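Long-range contact in lipoprotein (PDB 3UP9), which probably binds L-methionine as a membrane-anchored substrate-binding lipoprotein of the NlpA family: residues E102-D114 and N150-V162. Numbering follows the deposited sequence.
Sequences ELPDGGTIGIISD and NFDFREVEGPQLV
Ile109 and Ile111 meet Phe151 and Phe153 on one face of a parallel strand pair, a worked example of how the alpha/beta lobe of a periplasmic-binding-protein fold joins strands through a beta-alpha-beta crossover: the chain leaves strand 107-112, runs through helix 115-127 and the small hairpin of strands 131-132 and 146-147, and returns as strand 151-156, an edge strand of its sheet. The backbones alternate partners, Ile109 N giving its hydrogen to Asp152 O at 3.0 Å and Ile109 O taking that of Arg154 N at 2.8 Å. Above this frame the two rings are turned against each other: the edge of Phe151 stands over a face of Phe153, with CE2 of Phe151 3.4 Å above the plane of the Phe153 ring and over its centre. Phe151 takes up this pose with CG between its backbone N and carbonyl carbon (chi1 69°). Leu103 crosses Phe151 at about a right angle, its CD2 3.7 Å from Phe151 CG, while Ile109 brings the end of its CG1 branch to Phe151 CE2. A serine in place of Phe151 would probably leave Leu103 CD2 and Ile109 CD1 without their shared apolar partner and uncover one face of the Phe153 ring. Leu122 of the crossover helix packs on both Ile111 and Phe153. Farther along, where its side chain comes to about 7 Å from the bound selenomethionine, Ile112 lays CD1 against Gly158 CA at 3.8 Å and crosses Leu161. There a water bridges the two segments, 2.7 Å from Ser113 OG and accepting the N-H of Gly158 at 3.0 Å from Gly158 N.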
ATOM      1  N   GLU A 102     -16.552 -20.754  -0.768  1.00 48.30           N
ATOM      2  CA  GLU A 102     -17.505 -20.843  -1.829  1.00 48.00           C
ATOM      3  C   GLU A 102     -16.860 -20.633  -3.189  1.00 45.57           C
ATOM      4  O   GLU A 102     -17.541 -20.556  -4.174  1.00 45.31           O
ATOM      5  CB  GLU A 102     -18.636 -19.864  -1.539  1.00 49.52           C
ATOM      6  CG  GLU A 102     -19.368 -20.218  -0.233  1.00 51.62           C
ATOM      7  CD  GLU A 102     -19.907 -21.655  -0.209  1.00 53.98           C
ATOM      8  OE1 GLU A 102     -20.627 -22.039  -1.149  1.00 58.68           O
ATOM      9  OE2 GLU A 102     -19.662 -22.409   0.755  1.00 54.61           O
ATOM     10  N   LEU A 103     -15.538 -20.550  -3.223  1.00 45.25           N
ATOM     11  CA  LEU A 103     -14.770 -20.521  -4.454  1.00 46.27           C
ATOM     12  C   LEU A 103     -15.244 -21.680  -5.323  1.00 47.91           C
ATOM     13  O   LEU A 103     -15.067 -22.843  -4.972  1.00 49.75           O
ATOM     14  CB  LEU A 103     -13.254 -20.627  -4.185  1.00 45.61           C
ATOM     15  CG  LEU A 103     -12.270 -20.591  -5.376  1.00 45.72           C
ATOM     16  CD1 LEU A 103     -12.415 -19.317  -6.244  1.00 42.62           C
ATOM     17  CD2 LEU A 103     -10.823 -20.780  -4.881  1.00 42.04           C
ATOM     18  N   PRO A 104     -15.912 -21.366  -6.440  1.00 48.75           N
ATOM     19  CA  PRO A 104     -16.361 -22.448  -7.290  1.00 51.58           C
ATOM     20  C   PRO A 104     -15.188 -23.216  -7.894  1.00 51.22           C
ATOM     21  O   PRO A 104     -14.113 -22.666  -8.058  1.00 49.53           O
ATOM     22  CB  PRO A 104     -17.187 -21.740  -8.391  1.00 52.03           C
ATOM     23  CG  PRO A 104     -17.414 -20.334  -7.890  1.00 50.40           C
ATOM     24  CD  PRO A 104     -16.264 -20.041  -6.975  1.00 48.47           C
ATOM     25  N   ASP A 105     -15.414 -24.484  -8.166  1.00 53.82           N
ATOM     26  CA  ASP A 105     -14.522 -25.298  -8.962  1.00 57.65           C
ATOM     27  C   ASP A 105     -14.263 -24.655 -10.344  1.00 56.64           C
ATOM     28  O   ASP A 105     -15.208 -24.480 -11.122  1.00 55.39           O
ATOM     29  CB  ASP A 105     -15.192 -26.663  -9.178  1.00 62.99           C
ATOM     30  CG  ASP A 105     -14.193 -27.742  -9.443  1.00 67.88           C
ATOM     31  OD1 ASP A 105     -13.118 -27.438 -10.027  1.00 69.57           O
ATOM     32  OD2 ASP A 105     -14.467 -28.874  -9.018  1.00 70.51           O
ATOM     33  N   GLY A 106     -13.002 -24.320 -10.634  1.00 55.27           N
ATOM     34  CA  GLY A 106     -12.634 -23.506 -11.813  1.00 54.76           C
ATOM     35  C   GLY A 106     -12.961 -22.019 -11.694  1.00 51.88           C
ATOM     36  O   GLY A 106     -13.030 -21.302 -12.685  1.00 53.52           O
ATOM     37  N   GLY A 107     -13.134 -21.555 -10.467  1.00 49.81           N
ATOM     38  CA  GLY A 107     -13.418 -20.146 -10.177  1.00 49.93           C
ATOM     39  C   GLY A 107     -12.168 -19.303 -10.355  1.00 48.90           C
ATOM     40  O   GLY A 107     -11.103 -19.844 -10.637  1.00 50.05           O
ATOM     41  N   THR A 108     -12.291 -17.993 -10.185  1.00 46.86           N
ATOM     42  CA  THR A 108     -11.199 -17.073 -10.502  1.00 44.62           C
ATOM     43  C   THR A 108     -10.881 -16.110  -9.348  1.00 42.50           C
ATOM     44  O   THR A 108     -11.765 -15.703  -8.645  1.00 40.63           O
ATOM     45  CB  THR A 108     -11.559 -16.241 -11.730  1.00 44.45           C
ATOM     46  OG1 THR A 108     -12.818 -15.624 -11.496  1.00 41.65           O
ATOM     47  CG2 THR A 108     -11.569 -17.118 -13.032  1.00 45.01           C
ATOM     48  N   ILE A 109      -9.599 -15.782  -9.149  1.00 43.27           N
ATOM     49  CA  ILE A 109      -9.168 -14.836  -8.121  1.00 41.09           C
ATOM     50  C   ILE A 109      -8.261 -13.852  -8.824  1.00 40.11           C
ATOM     51  O   ILE A 109      -7.248 -14.234  -9.368  1.00 38.51           O
ATOM     52  CB  ILE A 109      -8.422 -15.484  -6.932  1.00 41.30           C
ATOM     53  CG1 ILE A 109      -9.324 -16.516  -6.213  1.00 41.34           C
ATOM     54  CG2 ILE A 109      -7.931 -14.408  -5.945  1.00 38.97           C
ATOM     55  CD1 ILE A 109      -8.733 -17.142  -4.963  1.00 39.48           C
ATOM     56  N   GLY A 110      -8.694 -12.595  -8.857  1.00 40.32           N
ATOM     57  CA  GLY A 110      -7.855 -11.485  -9.279  1.00 40.14           C
ATOM     58  C   GLY A 110      -6.710 -11.228  -8.321  1.00 40.00           C
ATOM     59  O   GLY A 110      -6.897 -11.214  -7.101  1.00 42.46           O
ATOM     60  N   ILE A 111      -5.529 -11.007  -8.870  1.00 40.35           N
ATOM     61  CA  ILE A 111      -4.311 -10.828  -8.083  1.00 39.09           C
ATOM     62  C   ILE A 111      -3.456  -9.765  -8.789  1.00 40.44           C
ATOM     63  O   ILE A 111      -3.347  -9.748 -10.003  1.00 41.00           O
ATOM     64  CB  ILE A 111      -3.562 -12.186  -7.930  1.00 39.21           C
ATOM     65  CG1 ILE A 111      -2.453 -12.129  -6.864  1.00 37.94           C
ATOM     66  CG2 ILE A 111      -3.040 -12.698  -9.294  1.00 39.75           C
ATOM     67  CD1 ILE A 111      -2.090 -13.508  -6.299  1.00 37.78           C
ATOM     68  N   ILE A 112      -2.888  -8.853  -8.018  1.00 40.44           N
ATOM     69  CA  ILE A 112      -2.029  -7.803  -8.546  1.00 41.14           C
ATOM     70  C   ILE A 112      -0.792  -8.393  -9.284  1.00 45.40           C
ATOM     71  O   ILE A 112      -0.340  -9.538  -9.041  1.00 48.36           O
ATOM     72  CB  ILE A 112      -1.588  -6.848  -7.378  1.00 39.40           C
ATOM     73  CG1 ILE A 112      -1.269  -5.438  -7.909  1.00 38.43           C
ATOM     74  CG2 ILE A 112      -0.415  -7.478  -6.596  1.00 36.22           C
ATOM     75  CD1 ILE A 112      -1.152  -4.350  -6.866  1.00 36.05           C
ATOM     76  N   SER A 113      -0.205  -7.583 -10.156  1.00 47.14           N
ATOM     77  CA  SER A 113       0.847  -8.077 -11.058  1.00 49.62           C
ATOM     78  C   SER A 113       2.272  -7.728 -10.648  1.00 44.89           C
ATOM     79  O   SER A 113       3.181  -8.331 -11.139  1.00 44.94           O
ATOM     80  CB  SER A 113       0.575  -7.622 -12.514  1.00 49.92           C
ATOM     81  OG  SER A 113       0.516  -6.220 -12.534  1.00 51.46           O
ATOM     82  N   ASP A 114       2.470  -6.803  -9.713  1.00 47.01           N
ATOM     83  CA  ASP A 114       3.833  -6.489  -9.228  1.00 44.26           C
ATOM     84  C   ASP A 114       4.337  -7.583  -8.256  1.00 43.96           C
ATOM     85  O   ASP A 114       3.532  -8.152  -7.504  1.00 44.14           O
ATOM     86  CB  ASP A 114       3.883  -5.070  -8.648  1.00 43.61           C
ATOM     87  CG  ASP A 114       3.361  -4.962  -7.204  1.00 46.58           C
ATOM     88  OD1 ASP A 114       4.111  -5.302  -6.225  1.00 49.36           O
ATOM     89  OD2 ASP A 114       2.224  -4.456  -7.038  1.00 47.09           O
ATOM     90  N   ASN A 150      -9.097 -26.298  -7.128  1.00 63.23           N
ATOM     91  CA  ASN A 150      -9.086 -25.997  -8.554  1.00 62.68           C
ATOM     92  C   ASN A 150      -9.681 -24.613  -8.869  1.00 59.24           C
ATOM     93  O   ASN A 150     -10.897 -24.426  -8.886  1.00 56.50           O
ATOM     94  CB  ASN A 150      -9.826 -27.076  -9.343  1.00 67.09           C
ATOM     95  CG  ASN A 150      -9.734 -26.842 -10.843  1.00 71.61           C
ATOM     96  OD1 ASN A 150     -10.714 -26.485 -11.485  1.00 72.65           O
ATOM     97  ND2 ASN A 150      -8.533 -26.993 -11.399  1.00 78.15           N
ATOM     98  N   PHE A 151      -8.808 -23.643  -9.106  1.00 54.47           N
ATOM     99  CA  PHE A 151      -9.216 -22.320  -9.526  1.00 52.11           C
ATOM    100  C   PHE A 151      -8.080 -21.729 -10.396  1.00 53.63           C
ATOM    101  O   PHE A 151      -7.028 -22.333 -10.501  1.00 57.92           O
ATOM    102  CB  PHE A 151      -9.486 -21.454  -8.284  1.00 48.83           C
ATOM    103  CG  PHE A 151      -8.229 -21.107  -7.507  1.00 45.81           C
ATOM    104  CD1 PHE A 151      -7.716 -21.973  -6.543  1.00 45.08           C
ATOM    105  CD2 PHE A 151      -7.549 -19.934  -7.757  1.00 43.96           C
ATOM    106  CE1 PHE A 151      -6.546 -21.660  -5.867  1.00 44.73           C
ATOM    107  CE2 PHE A 151      -6.354 -19.628  -7.089  1.00 42.63           C
ATOM    108  CZ  PHE A 151      -5.854 -20.492  -6.160  1.00 42.25           C
ATOM    109  N   ASP A 152      -8.290 -20.559 -11.002  1.00 53.83           N
ATOM    110  CA  ASP A 152      -7.266 -19.822 -11.737  1.00 54.13           C
ATOM    111  C   ASP A 152      -7.048 -18.439 -11.153  1.00 51.67           C
ATOM    112  O   ASP A 152      -8.007 -17.742 -10.813  1.00 48.90           O
ATOM    113  CB  ASP A 152      -7.675 -19.674 -13.207  1.00 57.86           C
ATOM    114  CG  ASP A 152      -7.852 -21.005 -13.874  1.00 63.31           C
ATOM    115  OD1 ASP A 152      -6.970 -21.869 -13.696  1.00 64.76           O
ATOM    116  OD2 ASP A 152      -8.880 -21.204 -14.548  1.00 71.41           O
ATOM    117  N   PHE A 153      -5.786 -18.038 -11.048  1.00 50.58           N
ATOM    118  CA  PHE A 153      -5.473 -16.650 -10.788  1.00 50.89           C
ATOM    119  C   PHE A 153      -5.599 -15.830 -12.054  1.00 50.23           C
ATOM    120  O   PHE A 153      -5.324 -16.305 -13.150  1.00 54.35           O
ATOM    121  CB  PHE A 153      -4.057 -16.495 -10.271  1.00 50.44           C
ATOM    122  CG  PHE A 153      -3.848 -17.012  -8.878  1.00 48.67           C
ATOM    123  CD1 PHE A 153      -4.300 -16.297  -7.802  1.00 46.25           C
ATOM    124  CD2 PHE A 153      -3.138 -18.193  -8.657  1.00 49.76           C
ATOM    125  CE1 PHE A 153      -4.093 -16.766  -6.518  1.00 46.31           C
ATOM    126  CE2 PHE A 153      -2.902 -18.651  -7.375  1.00 48.33           C
ATOM    127  CZ  PHE A 153      -3.394 -17.934  -6.307  1.00 47.97           C
ATOM    128  N   ARG A 154      -6.028 -14.596 -11.914  1.00 49.20           N
ATOM    129  CA  ARG A 154      -5.973 -13.670 -13.052  1.00 50.28           C
ATOM    130  C   ARG A 154      -5.268 -12.407 -12.632  1.00 47.36           C
ATOM    131  O   ARG A 154      -5.751 -11.673 -11.763  1.00 45.00           O
ATOM    132  CB  ARG A 154      -7.366 -13.326 -13.566  1.00 52.27           C
ATOM    133  CG  ARG A 154      -8.141 -14.520 -14.024  1.00 54.96           C
ATOM    134  CD  ARG A 154      -7.601 -15.075 -15.308  1.00 60.89           C
ATOM    135  NE  ARG A 154      -8.724 -15.794 -15.864  1.00 68.23           N
ATOM    136  CZ  ARG A 154      -9.699 -15.237 -16.588  1.00 70.08           C
ATOM    137  NH1 ARG A 154      -9.674 -13.934 -16.947  1.00 66.90           N
ATOM    138  NH2 ARG A 154     -10.696 -16.014 -16.980  1.00 72.36           N
ATOM    139  N   GLU A 155      -4.111 -12.171 -13.244  1.00 49.85           N
ATOM    140  CA  GLU A 155      -3.294 -11.001 -12.946  1.00 49.22           C
ATOM    141  C   GLU A 155      -3.969  -9.808 -13.495  1.00 48.19           C
ATOM    142  O   GLU A 155      -4.388  -9.804 -14.614  1.00 49.38           O
ATOM    143  CB  GLU A 155      -1.946 -11.100 -13.596  1.00 52.15           C
ATOM    144  CG  GLU A 155      -1.002 -12.081 -12.952  1.00 56.51           C
ATOM    145  CD  GLU A 155       0.429 -11.779 -13.381  1.00 59.87           C
ATOM    146  OE1 GLU A 155       0.591 -11.204 -14.472  1.00 61.28           O
ATOM    147  OE2 GLU A 155       1.373 -12.073 -12.623  1.00 61.03           O
ATOM    148  N   VAL A 156      -4.054  -8.779 -12.683  1.00 50.40           N
ATOM    149  CA  VAL A 156      -4.731  -7.570 -13.012  1.00 50.55           C
ATOM    150  C   VAL A 156      -3.771  -6.490 -12.534  1.00 51.08           C
ATOM    151  O   VAL A 156      -3.024  -6.685 -11.561  1.00 50.84           O
ATOM    152  CB  VAL A 156      -6.094  -7.581 -12.295  1.00 50.42           C
ATOM    153  CG1 VAL A 156      -6.601  -6.200 -11.992  1.00 52.54           C
ATOM    154  CG2 VAL A 156      -7.109  -8.328 -13.135  1.00 51.70           C
ATOM    155  N   GLU A 157      -3.752  -5.360 -13.220  1.00 51.16           N
ATOM    156  CA  GLU A 157      -2.933  -4.241 -12.775  1.00 52.51           C
ATOM    157  C   GLU A 157      -3.634  -3.636 -11.578  1.00 47.24           C
ATOM    158  O   GLU A 157      -4.827  -3.707 -11.479  1.00 42.22           O
ATOM    159  CB  GLU A 157      -2.737  -3.198 -13.891  1.00 62.57           C
ATOM    160  CG  GLU A 157      -1.616  -3.547 -14.885  1.00 69.32           C
ATOM    161  CD  GLU A 157      -1.522  -2.549 -16.041  1.00 78.47           C
ATOM    162  OE1 GLU A 157      -2.521  -1.845 -16.310  1.00 84.75           O
ATOM    163  OE2 GLU A 157      -0.451  -2.448 -16.681  1.00 85.26           O
ATOM    164  N   GLY A 158      -2.874  -3.074 -10.648  1.00 45.70           N
ATOM    165  CA  GLY A 158      -3.420  -2.593  -9.391  1.00 43.17           C
ATOM    166  C   GLY A 158      -4.672  -1.740  -9.436  1.00 44.49           C
ATOM    167  O   GLY A 158      -5.590  -1.973  -8.669  1.00 45.11           O
ATOM    168  N   PRO A 159      -4.719  -0.723 -10.311  1.00 47.56           N
ATOM    169  CA  PRO A 159      -5.920   0.126 -10.298  1.00 47.73           C
ATOM    170  C   PRO A 159      -7.151  -0.552 -10.913  1.00 48.55           C
ATOM    171  O   PRO A 159      -8.226   0.016 -10.860  1.00 45.14           O
ATOM    172  CB  PRO A 159      -5.511   1.359 -11.126  1.00 46.86           C
ATOM    173  CG  PRO A 159      -4.040   1.335 -11.160  1.00 48.74           C
ATOM    174  CD  PRO A 159      -3.593  -0.084 -11.014  1.00 46.85           C
ATOM    175  N   GLN A 160      -6.972  -1.730 -11.509  1.00 49.24           N
ATOM    176  CA  GLN A 160      -8.052  -2.509 -12.128  1.00 51.84           C
ATOM    177  C   GLN A 160      -8.618  -3.573 -11.154  1.00 49.37           C
ATOM    178  O   GLN A 160      -9.586  -4.289 -11.463  1.00 45.50           O
ATOM    179  CB  GLN A 160      -7.514  -3.182 -13.424  1.00 57.45           C
ATOM    180  CG  GLN A 160      -7.192  -2.207 -14.546  1.00 63.53           C
ATOM    181  CD  GLN A 160      -8.358  -1.263 -14.810  1.00 73.34           C
ATOM    182  OE1 GLN A 160      -9.467  -1.695 -15.161  1.00 88.24           O
ATOM    183  NE2 GLN A 160      -8.132   0.031 -14.605  1.00 79.05           N
ATOM    184  N   LEU A 161      -8.000  -3.682  -9.976  1.00 48.34           N
ATOM    185  CA  LEU A 161      -8.406  -4.690  -8.964  1.00 46.37           C
ATOM    186  C   LEU A 161      -9.894  -4.609  -8.533  1.00 43.28           C
ATOM    187  O   LEU A 161     -10.598  -5.621  -8.587  1.00 42.50           O
ATOM    188  CB  LEU A 161      -7.479  -4.652  -7.736  1.00 42.34           C
ATOM    189  CG  LEU A 161      -6.153  -5.387  -7.949  1.00 42.84           C
ATOM    190  CD1 LEU A 161      -5.188  -4.939  -6.878  1.00 40.02           C
ATOM    191  CD2 LEU A 161      -6.302  -6.886  -7.982  1.00 40.42           C
ATOM    192  N   VAL A 162     -10.342  -3.441  -8.067  1.00 44.71           N
ATOM    193  CA  VAL A 162     -11.747  -3.235  -7.669  1.00 41.78           C
ATOM    194  C   VAL A 162     -12.680  -3.503  -8.826  1.00 43.03           C
ATOM    195  O   VAL A 162     -13.603  -4.266  -8.667  1.00 46.56           O
ATOM    196  CB  VAL A 162     -12.024  -1.831  -7.114  1.00 43.90           C
ATOM    197  CG1 VAL A 162     -13.541  -1.601  -6.858  1.00 40.40           C
ATOM    198  CG2 VAL A 162     -11.237  -1.635  -5.864  1.00 38.76           C
TER
HETATM  199  O   HOH W   1      -0.030  -3.928 -11.197  1.00 45.19           O